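Local atomic coordinates of TRAP dicarboxylate transporter-DctP subunit (Marinobacter aquaeolei, PDB entry 4PFI), a protein that probably captures a small organic acid in the periplasm and delivers it to the membrane components of a TRAP-type transporter. Residues A[56-61]-A[270-274]; A[177-183]-A[197-203]; A[189-194]-A[316-322]. All blocks are in the same frame, centred on the assembly; numbering follows the deposited sequence.

Contact 1. Residues A[56-61]-A[270-274]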
loop_
_atom_site.group_PDB
_atom_site.type_symbol
_atom_site.label_atom_id
_atom_site.label_comp_id
_atom_site.label_asym_id
_atom_site.label_seq_id
_atom_site.Cartn_x
_atom_site.Cartn_y
_atom_site.Cartn_z
ATOM N N GLN A 56 -17.336 5.619 -0.028
ATOM C CA GLN A 56 -18.219 4.486 -0.196
ATOM C C GLN A 56 -18.563 3.838 1.145
ATOM O O GLN A 56 -19.691 3.372 1.344
ATOM C CB GLN A 56 -17.559 3.448 -1.085
ATOM C CG GLN A 56 -17.377 3.898 -2.507
ATOM C CD GLN A 56 -18.670 3.782 -3.271
ATOM O OE1 GLN A 56 -19.332 4.787 -3.538
ATOM N NE2 GLN A 56 -19.067 2.543 -3.595
ATOM N N PHE A 57 -17.589 3.786 2.049
ATOM C CA PHE A 57 -17.807 3.215 3.375
ATOM C C PHE A 57 -18.811 4.073 4.146
ATOM O O PHE A 57 -19.677 3.550 4.846
ATOM C CB PHE A 57 -16.496 3.133 4.153
ATOM C CG PHE A 57 -16.637 2.620 5.562
ATOM C CD1 PHE A 57 -16.701 1.253 5.817
ATOM C CD2 PHE A 57 -16.670 3.495 6.632
ATOM C CE1 PHE A 57 -16.805 0.768 7.113
ATOM C CE2 PHE A 57 -16.776 3.023 7.940
ATOM C CZ PHE A 57 -16.848 1.660 8.185
ATOM N N ARG A 58 -18.698 5.392 3.982
ATOM C CA ARG A 58 -19.598 6.331 4.639
ATOM C C ARG A 58 -21.009 6.161 4.131
ATOM O O ARG A 58 -21.924 5.985 4.926
ATOM C CB ARG A 58 -19.145 7.787 4.424
ATOM C CG ARG A 58 -20.069 8.849 5.044
ATOM C CD ARG A 58 -19.537 10.249 4.846
ATOM N NE ARG A 58 -19.343 10.495 3.423
ATOM C CZ ARG A 58 -18.495 11.392 2.918
ATOM N NH1 ARG A 58 -17.768 12.157 3.728
ATOM N NH2 ARG A 58 -18.377 11.532 1.595
ATOM N N GLU A 59 -21.183 6.223 2.809
ATOM C CA GLU A 59 -22.519 6.166 2.210
ATOM C C GLU A 59 -23.236 4.885 2.601
ATOM O O GLU A 59 -24.419 4.904 2.916
ATOM C CB GLU A 59 -22.450 6.266 0.690
ATOM C CG GLU A 59 -22.236 7.673 0.218
ATOM C CD GLU A 59 -21.805 7.762 -1.239
ATOM O OE1 GLU A 59 -21.192 6.795 -1.751
ATOM O OE2 GLU A 59 -22.070 8.810 -1.879
ATOM N N GLN A 60 -22.492 3.785 2.597
ATOM C CA GLN A 60 -23.032 2.463 2.887
ATOM C C GLN A 60 -23.423 2.331 4.350
ATOM O O GLN A 60 -24.525 1.896 4.668
ATOM C CB GLN A 60 -22.005 1.379 2.551
ATOM C CG GLN A 60 -22.532 -0.056 2.676
ATOM C CD GLN A 60 -23.636 -0.360 1.679
ATOM O OE1 GLN A 60 -23.853 0.411 0.744
ATOM N NE2 GLN A 60 -24.335 -1.488 1.863
ATOM N N VAL A 61 -22.512 2.678 5.243
ATOM C CA VAL A 61 -22.790 2.552 6.664
ATOM C C VAL A 61 -23.962 3.448 7.136
ATOM O O VAL A 61 -24.752 3.040 7.980
ATOM C CB VAL A 61 -21.529 2.802 7.501
ATOM C CG1 VAL A 61 -21.878 3.136 8.927
ATOM C CG2 VAL A 61 -20.656 1.567 7.447
ATOM N N THR A 270 -19.475 -4.461 5.463
ATOM C CA THR A 270 -19.194 -3.378 4.533
ATOM C C THR A 270 -17.749 -3.425 4.063
ATOM O O THR A 270 -17.480 -3.274 2.881
ATOM C CB THR A 270 -19.443 -2.015 5.159
ATOM O OG1 THR A 270 -20.830 -1.899 5.485
ATOM C CG2 THR A 270 -19.045 -0.924 4.180
ATOM N N ILE A 271 -16.827 -3.618 5.002
ATOM C CA ILE A 271 -15.412 -3.765 4.682
ATOM C C ILE A 271 -15.248 -4.923 3.696
ATOM O O ILE A 271 -14.434 -4.864 2.759
ATOM C CB ILE A 271 -14.576 -4.055 5.939
ATOM C CG1 ILE A 271 -14.532 -2.832 6.857
ATOM C CG2 ILE A 271 -13.167 -4.445 5.570
ATOM C CD1 ILE A 271 -14.141 -1.541 6.159
ATOM N N ALA A 272 -16.043 -5.966 3.917
ATOM C CA ALA A 272 -16.008 -7.176 3.115
ATOM C C ALA A 272 -16.482 -6.897 1.695
ATOM O O ALA A 272 -15.871 -7.362 0.740
ATOM C CB ALA A 272 -16.873 -8.274 3.774
ATOM N N GLN A 273 -17.565 -6.134 1.562
ATOM C CA GLN A 273 -18.126 -5.768 0.268
ATOM C C GLN A 273 -17.160 -4.892 -0.503
ATOM O O GLN A 273 -16.962 -5.059 -1.702
ATOM C CB GLN A 273 -19.415 -4.967 0.453
ATOM C CG GLN A 273 -20.691 -5.802 0.573
ATOM C CD GLN A 273 -21.947 -4.981 0.315
ATOM O OE1 GLN A 273 -21.888 -3.924 -0.324
ATOM N NE2 GLN A 273 -23.085 -5.458 0.809
ATOM N N LEU A 274 -16.571 -3.936 0.202
ATOM C CA LEU A 274 -15.785 -2.905 -0.435
ATOM C C LEU A 274 -14.460 -3.456 -0.930
ATOM O O LEU A 274 -13.731 -2.773 -1.640
ATOM C CB LEU A 274 -15.558 -1.752 0.538
ATOM C CG LEU A 274 -16.826 -0.952 0.867
ATOM C CD1 LEU A 274 -16.475 0.261 1.720
ATOM C CD2 LEU A 274 -17.551 -0.541 -0.410
HETATM O O HOH W 1 -22.452 -3.276 3.429
HETATM O O HOH W 2 -25.998 -3.971 1.059
#

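Contact 2. Residues A[177-183]-A[197-203]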
loop_
_atom_site.group_PDB
_atom_site.type_symbol
_atom_site.label_atom_id
_atom_site.label_comp_id
_atom_site.label_asym_id
_atom_site.label_seq_id
_atom_site.Cartn_x
_atom_site.Cartn_y
_atom_site.Cartn_z
ATOM N N LEU A 177 22.363 3.334 -8.429
ATOM C CA LEU A 177 21.254 4.297 -8.421
ATOM C C LEU A 177 20.766 4.590 -7.022
ATOM O O LEU A 177 20.490 3.666 -6.265
ATOM C CB LEU A 177 20.075 3.750 -9.229
ATOM C CG LEU A 177 19.904 4.381 -10.610
ATOM C CD1 LEU A 177 21.232 4.425 -11.355
ATOM C CD2 LEU A 177 18.843 3.629 -11.404
ATOM N N ARG A 178 20.664 5.866 -6.665
ATOM C CA ARG A 178 19.949 6.234 -5.442
ATOM C C ARG A 178 18.466 6.144 -5.759
ATOM O O ARG A 178 17.959 6.880 -6.606
ATOM C CB ARG A 178 20.304 7.655 -4.991
ATOM C CG ARG A 178 21.752 7.829 -4.610
ATOM C CD ARG A 178 21.909 7.628 -3.119
ATOM N NE ARG A 178 21.606 8.855 -2.406
ATOM C CZ ARG A 178 21.930 9.088 -1.136
ATOM N NH1 ARG A 178 22.582 8.173 -0.416
ATOM N NH2 ARG A 178 21.604 10.260 -0.595
ATOM N N PHE A 179 17.774 5.231 -5.099
ATOM C CA PHE A 179 16.397 4.932 -5.454
ATOM C C PHE A 179 15.522 5.035 -4.205
ATOM O O PHE A 179 15.848 4.455 -3.179
ATOM C CB PHE A 179 16.300 3.523 -6.105
ATOM C CG PHE A 179 14.998 3.284 -6.847
ATOM C CD1 PHE A 179 14.837 3.699 -8.165
ATOM C CD2 PHE A 179 13.916 2.677 -6.202
ATOM C CE1 PHE A 179 13.616 3.495 -8.839
ATOM C CE2 PHE A 179 12.689 2.470 -6.876
ATOM C CZ PHE A 179 12.537 2.879 -8.182
ATOM N N ARG A 180 14.423 5.788 -4.286
ATOM C CA ARG A 180 13.577 6.052 -3.115
ATOM C C ARG A 180 12.464 4.986 -2.948
ATOM O O ARG A 180 11.608 4.791 -3.813
ATOM C CB ARG A 180 13.069 7.509 -3.158
ATOM C CG ARG A 180 11.699 7.801 -2.570
ATOM C CD ARG A 180 11.594 7.519 -1.157
ATOM N NE ARG A 180 10.628 8.383 -0.486
ATOM C CZ ARG A 180 9.932 8.053 0.614
ATOM N NH1 ARG A 180 9.116 8.940 1.164
ATOM N NH2 ARG A 180 10.030 6.855 1.181
ATOM N N THR A 181 12.524 4.276 -1.830
ATOM C CA THR A 181 11.711 3.093 -1.590
ATOM C C THR A 181 10.697 3.396 -0.497
ATOM O O THR A 181 10.783 4.440 0.143
ATOM C CB THR A 181 12.591 1.914 -1.071
ATOM O OG1 THR A 181 13.154 2.251 0.208
ATOM C CG2 THR A 181 13.712 1.574 -2.043
HETATM N N MSE A 182 9.759 2.475 -0.255
HETATM C CA MSE A 182 8.892 2.577 0.925
HETATM C C MSE A 182 9.788 2.524 2.166
HETATM O O MSE A 182 10.896 1.974 2.145
HETATM C CB MSE A 182 7.849 1.437 0.948
HETATM C CG MSE A 182 6.765 1.528 -0.155
HETATM SE SE MSE A 182 5.830 3.282 -0.202
HETATM C CE MSE A 182 6.992 4.185 -1.463
ATOM N N THR A 183 9.307 3.073 3.265
ATOM C CA THR A 183 10.122 3.174 4.469
ATOM C C THR A 183 10.086 1.896 5.320
ATOM O O THR A 183 9.861 1.928 6.523
ATOM C CB THR A 183 9.680 4.370 5.314
ATOM O OG1 THR A 183 10.587 4.528 6.420
ATOM C CG2 THR A 183 8.234 4.177 5.817
ATOM N N ASP A 197 21.159 1.840 -4.213
ATOM C CA ASP A 197 21.318 2.387 -2.862
ATOM C C ASP A 197 19.983 3.015 -2.488
ATOM O O ASP A 197 19.678 4.138 -2.912
ATOM C CB ASP A 197 22.419 3.453 -2.794
ATOM C CG ASP A 197 22.464 4.159 -1.442
ATOM O OD1 ASP A 197 22.052 3.548 -0.425
ATOM O OD2 ASP A 197 22.913 5.330 -1.384
ATOM N N PRO A 198 19.175 2.290 -1.709
ATOM C CA PRO A 198 17.839 2.759 -1.320
ATOM C C PRO A 198 17.850 3.886 -0.276
ATOM O O PRO A 198 18.585 3.826 0.698
ATOM C CB PRO A 198 17.196 1.507 -0.740
ATOM C CG PRO A 198 18.339 0.696 -0.239
ATOM C CD PRO A 198 19.498 0.978 -1.136
ATOM N N VAL A 199 17.029 4.911 -0.490
ATOM C CA VAL A 199 16.848 5.999 0.485
ATOM C C VAL A 199 15.371 6.122 0.795
ATOM O O VAL A 199 14.537 5.665 0.014
ATOM C CB VAL A 199 17.323 7.348 -0.093
ATOM C CG1 VAL A 199 18.831 7.368 -0.210
ATOM C CG2 VAL A 199 16.715 7.564 -1.451
ATOM N N GLN A 200 15.045 6.727 1.928
ATOM C CA GLN A 200 13.668 7.005 2.303
ATOM C C GLN A 200 13.462 8.501 2.558
ATOM O O GLN A 200 12.897 8.916 3.553
ATOM C CB GLN A 200 13.291 6.201 3.529
ATOM C CG GLN A 200 13.365 4.702 3.284
ATOM C CD GLN A 200 14.757 4.218 3.408
ATOM O OE1 GLN A 200 15.429 4.536 4.383
ATOM N NE2 GLN A 200 15.226 3.466 2.421
ATOM N N THR A 201 13.958 9.293 1.639
ATOM C CA THR A 201 13.702 10.731 1.582
ATOM C C THR A 201 12.213 11.118 1.755
ATOM O O THR A 201 11.344 10.528 1.104
ATOM C CB THR A 201 14.119 11.201 0.225
ATOM O OG1 THR A 201 15.365 10.568 -0.116
ATOM C CG2 THR A 201 14.263 12.719 0.209
ATOM N N PRO A 202 11.918 12.098 2.638
ATOM C CA PRO A 202 10.557 12.594 2.882
ATOM C C PRO A 202 9.894 13.052 1.595
ATOM O O PRO A 202 10.530 13.682 0.739
ATOM C CB PRO A 202 10.773 13.790 3.808
ATOM C CG PRO A 202 12.083 13.528 4.470
ATOM C CD PRO A 202 12.913 12.820 3.448
ATOM N N PHE A 203 8.615 12.738 1.444
ATOM C CA PHE A 203 7.957 12.934 0.164
ATOM C C PHE A 203 8.024 14.374 -0.332
ATOM O O PHE A 203 8.165 14.616 -1.524
ATOM C CB PHE A 203 6.500 12.521 0.263
ATOM C CG PHE A 203 6.166 11.315 -0.534
ATOM C CD1 PHE A 203 7.158 10.434 -0.974
ATOM C CD2 PHE A 203 4.842 11.048 -0.849
ATOM C CE1 PHE A 203 6.825 9.303 -1.709
ATOM C CE2 PHE A 203 4.506 9.930 -1.582
ATOM C CZ PHE A 203 5.492 9.056 -2.011
#

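Contact 3. Residues A[189-194]-A[316-322]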
loop_
_atom_site.group_PDB
_atom_site.type_symbol
_atom_site.label_atom_id
_atom_site.label_comp_id
_atom_site.label_asym_id
_atom_site.label_seq_id
_atom_site.Cartn_x
_atom_site.Cartn_y
_atom_site.Cartn_z
ATOM N N GLU A 189 15.521 -3.515 1.136
ATOM C CA GLU A 189 16.311 -4.682 0.757
ATOM C C GLU A 189 15.940 -5.211 -0.620
ATOM O O GLU A 189 16.775 -5.747 -1.334
ATOM C CB GLU A 189 16.157 -5.807 1.781
ATOM C CG GLU A 189 17.056 -6.982 1.479
ATOM C CD GLU A 189 18.540 -6.598 1.475
ATOM O OE1 GLU A 189 18.894 -5.518 2.000
ATOM O OE2 GLU A 189 19.360 -7.381 0.944
ATOM N N ALA A 190 14.678 -5.056 -0.981
ATOM C CA ALA A 190 14.192 -5.461 -2.290
ATOM C C ALA A 190 14.999 -4.804 -3.410
ATOM O O ALA A 190 15.406 -5.472 -4.368
ATOM C CB ALA A 190 12.717 -5.093 -2.412
ATOM N N PHE A 191 15.226 -3.495 -3.285
ATOM C CA PHE A 191 15.927 -2.728 -4.322
ATOM C C PHE A 191 17.450 -2.818 -4.139
ATOM O O PHE A 191 18.217 -2.740 -5.098
ATOM C CB PHE A 191 15.420 -1.285 -4.336
ATOM C CG PHE A 191 14.045 -1.149 -4.966
ATOM C CD1 PHE A 191 13.905 -1.103 -6.353
ATOM C CD2 PHE A 191 12.893 -1.126 -4.182
ATOM C CE1 PHE A 191 12.654 -1.022 -6.939
ATOM C CE2 PHE A 191 11.645 -1.048 -4.770
ATOM C CZ PHE A 191 11.522 -0.985 -6.145
ATOM N N ARG A 192 17.887 -3.020 -2.908
ATOM C CA ARG A 192 19.289 -3.283 -2.664
ATOM C C ARG A 192 19.662 -4.578 -3.384
ATOM O O ARG A 192 20.769 -4.721 -3.870
ATOM C CB ARG A 192 19.551 -3.385 -1.170
ATOM C CG ARG A 192 20.973 -3.206 -0.781
ATOM C CD ARG A 192 21.104 -3.264 0.748
ATOM N NE ARG A 192 20.704 -2.011 1.429
ATOM C CZ ARG A 192 19.690 -1.878 2.296
ATOM N NH1 ARG A 192 18.907 -2.901 2.624
ATOM N NH2 ARG A 192 19.448 -0.700 2.849
ATOM N N SER A 193 18.730 -5.520 -3.471
ATOM C CA SER A 193 18.997 -6.781 -4.184
ATOM C C SER A 193 19.373 -6.554 -5.650
ATOM O O SER A 193 20.163 -7.297 -6.204
ATOM C CB SER A 193 17.780 -7.698 -4.150
ATOM O OG SER A 193 17.395 -8.000 -2.835
ATOM N N TYR A 194 18.790 -5.533 -6.272
ATOM C CA TYR A 194 19.079 -5.200 -7.671
ATOM C C TYR A 194 20.357 -4.379 -7.796
ATOM O O TYR A 194 20.821 -4.104 -8.906
ATOM C CB TYR A 194 17.904 -4.429 -8.287
ATOM C CG TYR A 194 16.576 -5.144 -8.158
ATOM C CD1 TYR A 194 16.513 -6.544 -8.132
ATOM C CD2 TYR A 194 15.396 -4.434 -8.051
ATOM C CE1 TYR A 194 15.314 -7.211 -8.006
ATOM C CE2 TYR A 194 14.191 -5.081 -7.917
ATOM C CZ TYR A 194 14.161 -6.476 -7.893
ATOM O OH TYR A 194 12.965 -7.117 -7.779
ATOM N N SER A 316 15.429 -10.971 -6.780
ATOM C CA SER A 316 14.675 -10.426 -5.636
ATOM C C SER A 316 14.709 -11.293 -4.386
ATOM O O SER A 316 14.262 -10.870 -3.318
ATOM C CB SER A 316 13.203 -10.289 -6.019
ATOM O OG SER A 316 12.627 -11.602 -6.151
ATOM N N LEU A 317 15.193 -12.515 -4.517
ATOM C CA LEU A 317 15.027 -13.510 -3.451
ATOM C C LEU A 317 15.575 -13.080 -2.071
ATOM O O LEU A 317 14.914 -13.273 -1.061
ATOM C CB LEU A 317 15.613 -14.848 -3.894
ATOM C CG LEU A 317 14.841 -15.431 -5.094
ATOM C CD1 LEU A 317 15.512 -16.683 -5.631
ATOM C CD2 LEU A 317 13.372 -15.723 -4.730
ATOM N N PRO A 318 16.744 -12.436 -2.036
ATOM C CA PRO A 318 17.367 -11.995 -0.778
ATOM C C PRO A 318 16.497 -11.104 0.110
ATOM O O PRO A 318 16.726 -11.100 1.318
ATOM C CB PRO A 318 18.603 -11.211 -1.245
ATOM C CG PRO A 318 18.931 -11.776 -2.579
ATOM C CD PRO A 318 17.601 -12.152 -3.201
ATOM N N ALA A 319 15.542 -10.356 -0.438
ATOM C CA ALA A 319 14.606 -9.638 0.427
ATOM C C ALA A 319 13.719 -10.601 1.244
ATOM O O ALA A 319 13.255 -10.250 2.324
ATOM C CB ALA A 319 13.755 -8.689 -0.364
ATOM N N ARG A 320 13.498 -11.813 0.730
ATOM C CA ARG A 320 12.714 -12.815 1.454
ATOM C C ARG A 320 13.487 -13.292 2.672
ATOM O O ARG A 320 12.928 -13.444 3.753
ATOM C CB ARG A 320 12.325 -13.987 0.538
ATOM C CG ARG A 320 11.265 -13.555 -0.440
ATOM C CD ARG A 320 10.885 -14.592 -1.466
ATOM N NE ARG A 320 10.160 -13.967 -2.571
ATOM C CZ ARG A 320 9.433 -14.624 -3.471
ATOM N NH1 ARG A 320 9.311 -15.947 -3.408
ATOM N NH2 ARG A 320 8.815 -13.941 -4.437
ATOM N N GLN A 321 14.789 -13.481 2.483
ATOM C CA GLN A 321 15.677 -13.895 3.557
ATOM C C GLN A 321 15.667 -12.853 4.676
ATOM O O GLN A 321 15.410 -13.178 5.822
ATOM C CB GLN A 321 17.089 -14.083 3.000
ATOM C CG GLN A 321 18.144 -14.482 4.030
ATOM C CD GLN A 321 19.542 -14.511 3.437
ATOM O OE1 GLN A 321 19.779 -15.136 2.399
ATOM N NE2 GLN A 321 20.471 -13.811 4.078
ATOM N N ARG A 322 15.922 -11.591 4.326
ATOM C CA ARG A 322 15.917 -10.493 5.302
ATOM C C ARG A 322 14.558 -10.414 6.011
ATOM O O ARG A 322 14.483 -10.127 7.199
ATOM C CB ARG A 322 16.251 -9.156 4.619
ATOM C CG ARG A 322 16.012 -7.896 5.486
ATOM C CD ARG A 322 16.931 -7.804 6.725
ATOM N NE ARG A 322 18.316 -8.206 6.442
ATOM C CZ ARG A 322 19.225 -7.443 5.824
ATOM N NH1 ARG A 322 18.912 -6.218 5.399
ATOM N NH2 ARG A 322 20.459 -7.909 5.616
#

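Contact 1. Residues A[56-61]-A[270-274]
Two long helices, 49-65 and 263-296, pack through Phe57 and Thr270, an example of how two helices join an apolar seam to a water-bridged polar margin. Over the short segments 56-61 and 270-274 the axes come within 10.4 Å and their directions differ by 132°. Phe57 fills the seam. With CG anti to the backbone N (chi1 177°), its ring leans toward the partner helix, where CD1 meets Thr270 CG2 at 3.6 Å and CE1 meets Ile271 CD1 at 3.7 Å. Leu274 adds its CD1 at the ring's edge, near its plane, 3.8 Å from Phe57 CB. Behind this, Val61 CG2 covers part of one ring face, and Phe40 meets the ring edge-to-face. Polar groups mark the margin. The bent chain of Gln60 slides past Thr270 in the opposite direction, and a water accepts from Gln60 NE2 (3.0 Å) while donating to Thr270 OG1 (3.0 Å). That hydroxyl is also hydrogen-bonded to Trp266 O, one turn earlier. A second water links Gln60 NE2, weakly, to Gln273 NE2. Such helix-helix packing beside parallel strands, here 37-41 and 70-74, is characteristic of an alpha/beta lobe of a periplasmic solute-binding protein.

Contact 2. Residues A[177-183]-A[197-203]
Arg178 and Asp197 run side by side and point the same way, closing one end of this strand pair with a salt bridge. Arg178 NH1 reaches Asp197 OD2 at 3.0 Å, on the syn side of the carboxylate and in the plane of the guanidinium, although the two flat groups are turned 52° apart. Two bends in the arginine chain, at chi2 and chi3, lay the guanidinium over Val199, whose CG1 sits beneath its centre, 3.7 Å from Arg178 CZ. Farther along, Gln200 crosses to Thr181: its NE2 donates to Thr181 OG1 at 3.3 Å, while that hydroxyl donates in turn to Met182 O (3.0 Å), so both its donor and acceptor roles are used. Thr181 CG2 meets Pro198 CB at 3.7 Å.

These side chains ride on a beta-alpha-beta crossover, in which strands 178-180 and 197-199 pair in parallel and helix 185-192 connects them. The ladder runs from Asp197 N to Leu177 O (2.8 Å) through to Thr181 N and Val199 O (3.1 Å). Arg180 shares a sheet face with Arg178 and Val199; its NH2 turns back to Thr181 O at 2.7 Å, which ties down the guanidinium, and the Phe203 ring stands steeply to it, the planes 76° apart. In characterised TRAP binding proteins a strand arginine binds the substrate carboxylate, and Arg180 is probably its counterpart. Outside this shell, strand 217-220 flanks 178-180, Asp216 holds Arg178 N, and Phe179 packs on Phe174.

Contact 3. Residues A[189-194]-A[316-322]
Glu189 OE1 is shared by two arginines, one from each side of the contact. Arg192 NH1, one turn along the same helix, donates to it at 2.7 Å, with the oxygen in the guanidinium plane and approached nearly along its C-O axis. Arg322 NH1 lies 3.5 Å from Glu189 OE1, but here the oxygen stands well out of the guanidinium plane, and the attraction is between charges alone. Arg322 also has Glu325 as partner at NE, so the two arginines and two glutamates probably offset one another's charge. A trans first torsion (chi1 -175°) followed by a bend at chi2 carries the Glu189 carboxylate toward Arg322, while its CG rests against Ala319 CA.

The uncharged middle illustrates how small residues permit close approach: Ala319 CB touches Ala190 CA at 3.8 Å. Ser193 folds its hydroxyl back onto its own helix, OG donating to Glu189 O at 2.8 Å from the face opposite that used by Ser193 N. The same OG lies 3.8 Å from Pro318 CB across the contact. Tyr194 OH meets Ser316 CB at 3.6 Å and is hydrogen-bonded to His117 ND1, while the ring edge lies beside Ser316 N. The contact sets helix 185-192 against helix 318-339, with helix 306-316 contributing Phe312 to Tyr194 and the loop at His117 adjoining Ala190.

How the contacts relate
Contacts 2 and 3 are neighbouring layers of one lobe, their centres 15 Å apart. Helix 185-192, which connects the strands of contact 2, turns one flank to those strands and another to helix 318-339: the rings of Phe191 and Phe179 stack, with Phe191 CE1 3.5 Å from Phe179 CE2, and Arg192 NH2 also lies against Pro198 CG. Contact 1 belongs to a distant part, on the opposite side of the chain's centre, 34 Å from contact 2 and 36 Å from contact 3 between centres. Along the sequence contact 2 is nested inside contact 1, whereas contact 3 crosses both. This open, unliganded form has a sodium ion at Gln234, Asn235 and Gly298, residues outside all three contacts.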